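Local coordinates for protein lysin (PDB 6IST) that probably cleaves the peptidoglycan of enterococcal cell walls through a CHAP-type peptidase domain, and binds a calcium ion, at residues Ala51-Pro56 against Gly131-Ile136; Ser179-Phe184 against Arg190-Thr195. All blocks are in the same frame, centred on the assembly; numbering follows the deposited sequence.

Overall arrangement
Contact 1 (51-56 against 131-136) lies in the N-terminal peptidase (C51) part of the chain, its centre about 9 Å from the centre of the chain, where a loop packs on a strand of the six-stranded antiparallel sheet. Contact 2 (179-184 against 190-195) has its centre about 18 Å from that of the chain and joins two strands of the separate five-stranded mixed sheet. The first is mostly apolar packing of side chains; the second combines backbone pairing with aromatic and charged groups, and another chain of the assembly packs on one of its faces. Both are partly buried. Their centres are about 21 Å apart, yet the two touch: P56 of contact 1 packs on T180 and Q182 of contact 2.

Contact 1 (Ala51-Pro56 against Gly131-Ile136); sequences ALVDQP and GVWGVI
V53 lies against the indole of W133 and uses both of its methyls. CG2 sits over one face, 3.9 Å from the centroid of the five-membered ring and 8° off the ring normal, a CH-pi contact. CG1 lies on the same side of the indole plane, over the rim beside NE1 and CE2, with V53 CG1 3.7 Å from W133 CZ2. The valine torsion decides which methyl goes where: with CG1 anti to the backbone N (chi1 165°), CG1 takes the rim and CG2, beside that N, takes the pyrrole ring.

The second point of contact is L52 with I136, whose side chains meet at about a right angle. I136 CD1 comes to 3.5 Å from the carbonyl oxygen L52 O and to 4.0 Å from L52 CD2. One methyl therefore fills the corner between the leucine backbone and its branch. This pair is the buried part of the contact, whereas V53 and W133 remain partly exposed.

The turn that presents L52 and V53 is held internally. A51 O accepts from the backbone N of D54 and of Q55, and also from the side-chain amide, with Q55 NE2 3.1 Å from A51 O. That third donor lies above the carbonyl plane. Q55 NE2 also bonds Y46 O.

W133 and G134 together face I79 in a classic beta bulge between strands 132-137 and 77-80. R65 makes a cation-pi contact with the indole, and R63 bonds the carbonyl oxygens of L52 and Q55. The loop after strand 43-44 is thus packed over the six-stranded sheet, with L52 and I136 both resting on I79 and strand 62-65 flanking strand 132-137.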
ATOM      1  N   ALA C  51      17.159  16.654   2.968  1.00 20.05           N
ATOM      2  CA  ALA C  51      15.860  16.292   3.525  1.00 20.27           C
ATOM      3  C   ALA C  51      15.890  14.976   4.280  1.00 20.72           C
ATOM      4  O   ALA C  51      15.028  14.744   5.134  1.00 20.11           O
ATOM      5  CB  ALA C  51      14.790  16.218   2.477  1.00 23.26           C
ATOM      6  N   LEU C  52      16.887  14.114   4.047  1.00 18.50           N
ATOM      7  CA  LEU C  52      17.026  12.966   4.985  1.00 18.20           C
ATOM      8  C   LEU C  52      17.221  13.316   6.502  1.00 19.82           C
ATOM      9  O   LEU C  52      17.047  12.476   7.405  1.00 19.63           O
ATOM     10  CB  LEU C  52      18.190  12.100   4.498  1.00 20.70           C
ATOM     11  CG  LEU C  52      18.018  11.397   3.155  1.00 22.74           C
ATOM     12  CD1 LEU C  52      19.341  10.846   2.646  1.00 21.54           C
ATOM     13  CD2 LEU C  52      16.946  10.296   3.175  1.00 22.87           C
ATOM     14  N   VAL C  53      17.644  14.518   6.828  1.00 20.73           N
ATOM     15  CA  VAL C  53      17.886  14.923   8.219  1.00 21.58           C
ATOM     16  C   VAL C  53      16.576  14.886   8.974  1.00 23.62           C
ATOM     17  O   VAL C  53      16.521  14.497  10.114  1.00 22.48           O
ATOM     18  CB  VAL C  53      18.509  16.342   8.292  1.00 21.00           C
ATOM     19  CG1 VAL C  53      18.436  16.924   9.692  1.00 26.06           C
ATOM     20  CG2 VAL C  53      19.935  16.289   7.889  1.00 20.65           C
ATOM     21  N   ASP C  54      15.498  15.295   8.344  1.00 24.09           N
ATOM     22  CA  ASP C  54      14.301  15.421   9.171  1.00 28.95           C
ATOM     23  C   ASP C  54      12.983  14.905   8.571  1.00 26.08           C
ATOM     24  O   ASP C  54      11.962  14.971   9.228  1.00 26.19           O
ATOM     25  CB  ASP C  54      14.169  16.915   9.493  1.00 33.25           C
ATOM     26  CG  ASP C  54      13.796  17.721   8.271  1.00 39.49           C
ATOM     27  OD1 ASP C  54      13.159  18.786   8.468  1.00 56.48           O
ATOM     28  OD2 ASP C  54      14.141  17.312   7.132  1.00 40.20           O
ATOM     29  N   GLN C  55      13.002  14.290   7.410  1.00 25.14           N
ATOM     30  CA  GLN C  55      11.745  13.744   6.886  1.00 22.06           C
ATOM     31  C   GLN C  55      11.328  12.525   7.709  1.00 22.18           C
ATOM     32  O   GLN C  55      12.158  11.836   8.331  1.00 18.15           O
ATOM     33  CB  GLN C  55      11.868  13.388   5.433  1.00 23.75           C
ATOM     34  CG  GLN C  55      12.691  12.152   5.131  1.00 23.54           C
ATOM     35  CD  GLN C  55      12.954  11.978   3.630  1.00 23.77           C
ATOM     36  OE1 GLN C  55      12.390  11.099   3.038  1.00 20.15           O
ATOM     37  NE2 GLN C  55      13.818  12.811   3.029  1.00 21.24           N
ATOM     38  N   PRO C  56      10.021  12.253   7.772  1.00 24.04           N
ATOM     39  CA  PRO C  56       9.582  11.036   8.483  1.00 21.18           C
ATOM     40  C   PRO C  56      10.127   9.744   7.870  1.00 21.32           C
ATOM     41  O   PRO C  56      10.419   9.657   6.643  1.00 19.12           O
ATOM     42  CB  PRO C  56       8.038  11.071   8.344  1.00 25.15           C
ATOM     43  CG  PRO C  56       7.706  12.336   7.635  1.00 25.27           C
ATOM     44  CD  PRO C  56       8.935  12.878   6.995  1.00 25.44           C
ATOM     45  N   GLY C 131      31.684  17.397   7.341  1.00 21.41           N
ATOM     46  CA  GLY C 131      30.294  17.604   6.858  1.00 20.26           C
ATOM     47  C   GLY C 131      29.228  16.590   7.201  1.00 18.88           C
ATOM     48  O   GLY C 131      28.057  16.741   6.780  1.00 17.38           O
ATOM     49  N   VAL C 132      29.625  15.463   7.791  1.00 17.76           N
ATOM     50  CA  VAL C 132      28.677  14.389   8.141  1.00 18.85           C
ATOM     51  C   VAL C 132      27.757  14.771   9.250  1.00 19.14           C
ATOM     52  O   VAL C 132      28.181  15.217  10.274  1.00 20.80           O
ATOM     53  CB  VAL C 132      29.407  13.080   8.488  1.00 17.77           C
ATOM     54  CG1 VAL C 132      28.406  11.965   8.843  1.00 20.61           C
ATOM     55  CG2 VAL C 132      30.200  12.654   7.285  1.00 17.66           C
ATOM     56  N   TRP C 133      26.465  14.620   9.013  1.00 18.46           N
ATOM     57  CA  TRP C 133      25.444  14.890  10.020  1.00 18.14           C
ATOM     58  C   TRP C 133      25.153  13.640  10.793  1.00 19.97           C
ATOM     59  O   TRP C 133      25.096  13.632  12.016  1.00 18.68           O
ATOM     60  CB  TRP C 133      24.172  15.366   9.303  1.00 18.58           C
ATOM     61  CG  TRP C 133      23.102  15.673  10.244  1.00 21.20           C
ATOM     62  CD1 TRP C 133      22.856  16.835  10.772  1.00 21.60           C
ATOM     63  CD2 TRP C 133      22.087  14.770  10.736  1.00 21.80           C
ATOM     64  NE1 TRP C 133      21.754  16.766  11.594  1.00 24.43           N
ATOM     65  CE2 TRP C 133      21.305  15.478  11.627  1.00 24.64           C
ATOM     66  CE3 TRP C 133      21.812  13.425  10.528  1.00 23.35           C
ATOM     67  CZ2 TRP C 133      20.190  14.901  12.280  1.00 27.61           C
ATOM     68  CZ3 TRP C 133      20.772  12.834  11.203  1.00 23.84           C
ATOM     69  CH2 TRP C 133      19.962  13.587  12.068  1.00 27.57           C
ATOM     70  N   GLY C 134      24.985  12.544  10.082  1.00 18.88           N
ATOM     71  CA  GLY C 134      24.562  11.278  10.737  1.00 19.30           C
ATOM     72  C   GLY C 134      24.138  10.177   9.787  1.00 16.88           C
ATOM     73  O   GLY C 134      24.530  10.156   8.601  1.00 17.49           O
ATOM     74  N   VAL C 135      23.298   9.250  10.276  1.00 15.84           N
ATOM     75  CA  VAL C 135      22.920   8.104   9.576  1.00 17.32           C
ATOM     76  C   VAL C 135      21.447   7.834   9.689  1.00 17.73           C
ATOM     77  O   VAL C 135      20.835   8.308  10.664  1.00 18.11           O
ATOM     78  CB  VAL C 135      23.667   6.859  10.026  1.00 21.46           C
ATOM     79  CG1 VAL C 135      25.138   7.014   9.696  1.00 20.92           C
ATOM     80  CG2 VAL C 135      23.385   6.434  11.461  1.00 23.33           C
ATOM     81  N   ILE C 136      20.896   7.197   8.668  1.00 20.18           N
ATOM     82  CA  ILE C 136      19.592   6.470   8.793  1.00 18.77           C
ATOM     83  C   ILE C 136      19.961   5.034   8.804  1.00 18.04           C
ATOM     84  O   ILE C 136      20.696   4.568   7.922  1.00 18.74           O
ATOM     85  CB  ILE C 136      18.612   6.868   7.701  1.00 19.92           C
ATOM     86  CG1 ILE C 136      18.136   8.253   8.000  1.00 20.40           C
ATOM     87  CG2 ILE C 136      17.409   5.923   7.673  1.00 22.19           C
ATOM     88  CD1 ILE C 136      17.386   8.981   6.893  1.00 22.11           C
TER

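Contact 2 (Ser179-Phe184 against Arg190-Thr195); sequences STEQWF and RIYLPT
Strands 180-184 and 190-192 run antiparallel at 147°, with F184 and I191 as a hydrogen-bonded pair and W183 and Y192 as a non-hydrogen-bonded one. F184 N reaches I191 O at 2.8 Å, and I191 N returns to F184 O at 2.7 Å. Further along, L193 N bonds Q182 O at 2.9 Å. On the face of W183 and Y192, the tyrosine CB lies over the indole, 3.7 Å from the centroid of its six-membered ring and 7° off the normal. The two side chains cross at about a right angle, their rings neither stacked nor edge-to-face. E181 helps hold the indole's rotation: W183 NE1 donates in the ring plane to E181 OE1 at 2.8 Å, while E181 CG packs on Y192 CE1. Y171 of strand 169-174 meets the indole nearly parallel. R190 NH1 approaches W183 CZ3 to 3.4 Å; R190 NE bonds L232 O. On the other face, with F184 and I191, F184 CB meets L193 CD2, and with CG anti to the backbone N (chi1 -178°) the phenyl swings toward A202 and L205 of helix 196-208. Apolar side chains of a neighbouring chain pack on F184, I191 and L193. The arrangement is a beta hairpin of the mixed sheet, leading through the N-cap T195 into that helix.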
ATOM      1  N   SER C 179       4.645  21.078   5.041  1.00 39.65           N
ATOM      2  CA  SER C 179       4.690  20.086   6.124  1.00 36.15           C
ATOM      3  C   SER C 179       4.568  18.694   5.478  1.00 30.90           C
ATOM      4  O   SER C 179       4.103  18.562   4.346  1.00 29.14           O
ATOM      5  CB  SER C 179       3.549  20.299   7.114  1.00 38.77           C
ATOM      6  OG  SER C 179       2.280  20.140   6.495  1.00 38.69           O
ATOM      7  N   THR C 180       4.905  17.671   6.236  1.00 28.42           N
ATOM      8  CA  THR C 180       4.668  16.315   5.785  1.00 28.07           C
ATOM      9  C   THR C 180       3.673  15.587   6.717  1.00 26.89           C
ATOM     10  O   THR C 180       3.947  15.388   7.882  1.00 30.25           O
ATOM     11  CB  THR C 180       5.985  15.533   5.689  1.00 27.00           C
ATOM     12  OG1 THR C 180       6.919  16.261   4.859  1.00 27.96           O
ATOM     13  CG2 THR C 180       5.675  14.129   5.026  1.00 24.66           C
ATOM     14  N   GLU C 181       2.513  15.260   6.178  1.00 24.21           N
ATOM     15  CA  GLU C 181       1.448  14.503   6.868  1.00 24.77           C
ATOM     16  C   GLU C 181       1.505  13.042   6.584  1.00 22.35           C
ATOM     17  O   GLU C 181       1.818  12.660   5.470  1.00 22.50           O
ATOM     18  CB  GLU C 181       0.134  14.970   6.331  1.00 26.03           C
ATOM     19  CG  GLU C 181      -0.188  16.427   6.673  1.00 27.39           C
ATOM     20  CD  GLU C 181      -1.497  16.899   6.018  1.00 29.83           C
ATOM     21  OE1 GLU C 181      -2.080  16.221   5.113  1.00 27.12           O
ATOM     22  OE2 GLU C 181      -1.924  18.020   6.367  1.00 33.49           O
ATOM     23  N   GLN C 182       1.188  12.208   7.566  1.00 19.35           N
ATOM     24  CA  GLN C 182       1.105  10.804   7.308  1.00 17.69           C
ATOM     25  C   GLN C 182      -0.401  10.445   7.220  1.00 20.68           C
ATOM     26  O   GLN C 182      -1.194  10.916   8.102  1.00 19.56           O
ATOM     27  CB  GLN C 182       1.767  10.017   8.435  1.00 19.41           C
ATOM     28  CG  GLN C 182       3.234  10.337   8.714  1.00 20.47           C
ATOM     29  CD  GLN C 182       3.977   9.245   9.432  1.00 23.08           C
ATOM     30  OE1 GLN C 182       3.667   8.028   9.279  1.00 22.27           O
ATOM     31  NE2 GLN C 182       4.974   9.646  10.232  1.00 25.80           N
ATOM     32  N   TRP C 183      -0.752   9.587   6.251  1.00 19.52           N
ATOM     33  CA  TRP C 183      -2.102   9.186   5.972  1.00 17.04           C
ATOM     34  C   TRP C 183      -2.197   7.677   5.912  1.00 19.87           C
ATOM     35  O   TRP C 183      -1.263   7.053   5.479  1.00 21.74           O
ATOM     36  CB  TRP C 183      -2.557   9.785   4.645  1.00 18.81           C
ATOM     37  CG  TRP C 183      -2.811  11.237   4.690  1.00 20.18           C
ATOM     38  CD1 TRP C 183      -1.904  12.232   4.660  1.00 22.60           C
ATOM     39  CD2 TRP C 183      -4.097  11.854   4.785  1.00 20.30           C
ATOM     40  NE1 TRP C 183      -2.529  13.447   4.749  1.00 21.37           N
ATOM     41  CE2 TRP C 183      -3.888  13.243   4.790  1.00 20.89           C
ATOM     42  CE3 TRP C 183      -5.399  11.347   4.857  1.00 20.36           C
ATOM     43  CZ2 TRP C 183      -4.934  14.149   4.852  1.00 21.65           C
ATOM     44  CZ3 TRP C 183      -6.453  12.243   4.885  1.00 21.89           C
ATOM     45  CH2 TRP C 183      -6.218  13.633   4.865  1.00 19.57           C
ATOM     46  N   PHE C 184      -3.313   7.120   6.358  1.00 16.79           N
ATOM     47  CA  PHE C 184      -3.546   5.658   6.410  1.00 17.50           C
ATOM     48  C   PHE C 184      -4.714   5.304   5.562  1.00 19.38           C
ATOM     49  O   PHE C 184      -5.776   5.846   5.732  1.00 18.55           O
ATOM     50  CB  PHE C 184      -3.735   5.287   7.840  1.00 19.44           C
ATOM     51  CG  PHE C 184      -3.946   3.822   8.132  1.00 18.80           C
ATOM     52  CD1 PHE C 184      -3.182   2.853   7.562  1.00 19.89           C
ATOM     53  CD2 PHE C 184      -4.897   3.463   9.072  1.00 21.63           C
ATOM     54  CE1 PHE C 184      -3.391   1.530   7.875  1.00 22.69           C
ATOM     55  CE2 PHE C 184      -5.106   2.141   9.422  1.00 23.90           C
ATOM     56  CZ  PHE C 184      -4.344   1.171   8.799  1.00 24.37           C
ATOM     57  N   ARG C 190      -9.422   6.935   3.756  1.00 19.64           N
ATOM     58  CA  ARG C 190      -8.149   7.473   4.138  1.00 22.42           C
ATOM     59  C   ARG C 190      -8.254   8.237   5.459  1.00 22.30           C
ATOM     60  O   ARG C 190      -9.191   8.987   5.704  1.00 25.04           O
ATOM     61  CB  ARG C 190      -7.523   8.266   3.019  1.00 22.99           C
ATOM     62  CG  ARG C 190      -8.209   9.515   2.649  1.00 28.95           C
ATOM     63  CD  ARG C 190      -7.707  10.003   1.270  1.00 29.94           C
ATOM     64  NE  ARG C 190      -8.667  10.993   0.812  1.00 30.65           N
ATOM     65  CZ  ARG C 190      -8.650  12.278   1.116  1.00 33.78           C
ATOM     66  NH1 ARG C 190      -7.660  12.830   1.813  1.00 36.05           N
ATOM     67  NH2 ARG C 190      -9.621  13.042   0.665  1.00 40.50           N
ATOM     68  N   ILE C 191      -7.299   8.028   6.327  1.00 19.24           N
ATOM     69  CA  ILE C 191      -7.307   8.649   7.661  1.00 22.06           C
ATOM     70  C   ILE C 191      -6.042   9.441   7.853  1.00 19.97           C
ATOM     71  O   ILE C 191      -4.994   8.900   7.692  1.00 19.00           O
ATOM     72  CB  ILE C 191      -7.380   7.583   8.760  1.00 21.54           C
ATOM     73  CG1 ILE C 191      -8.602   6.691   8.484  1.00 24.75           C
ATOM     74  CG2 ILE C 191      -7.398   8.264  10.141  1.00 22.16           C
ATOM     75  CD1 ILE C 191      -8.923   5.668   9.558  1.00 26.08           C
ATOM     76  N   TYR C 192      -6.142  10.731   8.143  1.00 19.86           N
ATOM     77  CA  TYR C 192      -5.017  11.539   8.578  1.00 22.89           C
ATOM     78  C   TYR C 192      -4.570  11.092   9.967  1.00 22.19           C
ATOM     79  O   TYR C 192      -5.387  10.929  10.885  1.00 21.99           O
ATOM     80  CB  TYR C 192      -5.325  13.052   8.557  1.00 23.77           C
ATOM     81  CG  TYR C 192      -4.293  13.871   9.252  1.00 23.15           C
ATOM     82  CD1 TYR C 192      -3.036  14.013   8.700  1.00 26.03           C
ATOM     83  CD2 TYR C 192      -4.573  14.545  10.448  1.00 24.45           C
ATOM     84  CE1 TYR C 192      -2.044  14.750   9.346  1.00 27.51           C
ATOM     85  CE2 TYR C 192      -3.603  15.288  11.096  1.00 28.02           C
ATOM     86  CZ  TYR C 192      -2.346  15.405  10.525  1.00 27.89           C
ATOM     87  OH  TYR C 192      -1.363  16.121  11.090  1.00 33.15           O
ATOM     88  N   LEU C 193      -3.284  10.770  10.097  1.00 20.07           N
ATOM     89  CA  LEU C 193      -2.742  10.315  11.354  1.00 21.82           C
ATOM     90  C   LEU C 193      -2.161  11.508  12.178  1.00 24.44           C
ATOM     91  O   LEU C 193      -1.115  12.018  11.881  1.00 22.73           O
ATOM     92  CB  LEU C 193      -1.642   9.297  11.074  1.00 21.26           C
ATOM     93  CG  LEU C 193      -2.094   8.043  10.336  1.00 22.25           C
ATOM     94  CD1 LEU C 193      -0.828   7.294   9.900  1.00 22.30           C
ATOM     95  CD2 LEU C 193      -3.103   7.168  11.062  1.00 21.57           C
ATOM     96  N   PRO C 194      -2.838  11.936  13.254  1.00 26.30           N
ATOM     97  CA  PRO C 194      -2.407  13.184  13.930  1.00 29.67           C
ATOM     98  C   PRO C 194      -1.155  13.108  14.791  1.00 26.23           C
ATOM     99  O   PRO C 194      -0.480  14.126  14.959  1.00 31.24           O
ATOM    100  CB  PRO C 194      -3.622  13.583  14.791  1.00 31.54           C
ATOM    101  CG  PRO C 194      -4.732  12.707  14.351  1.00 31.76           C
ATOM    102  CD  PRO C 194      -4.158  11.477  13.703  1.00 26.70           C
ATOM    103  N   THR C 195      -0.850  11.936  15.318  1.00 25.57           N
ATOM    104  CA  THR C 195       0.290  11.774  16.194  1.00 24.71           C
ATOM    105  C   THR C 195       1.035  10.546  15.855  1.00 26.28           C
ATOM    106  O   THR C 195       0.509   9.682  15.152  1.00 23.64           O
ATOM    107  CB  THR C 195      -0.113  11.669  17.702  1.00 28.78           C
ATOM    108  OG1 THR C 195      -0.688  10.365  18.012  1.00 32.16           O
ATOM    109  CG2 THR C 195      -1.032  12.883  18.154  1.00 28.26           C
TER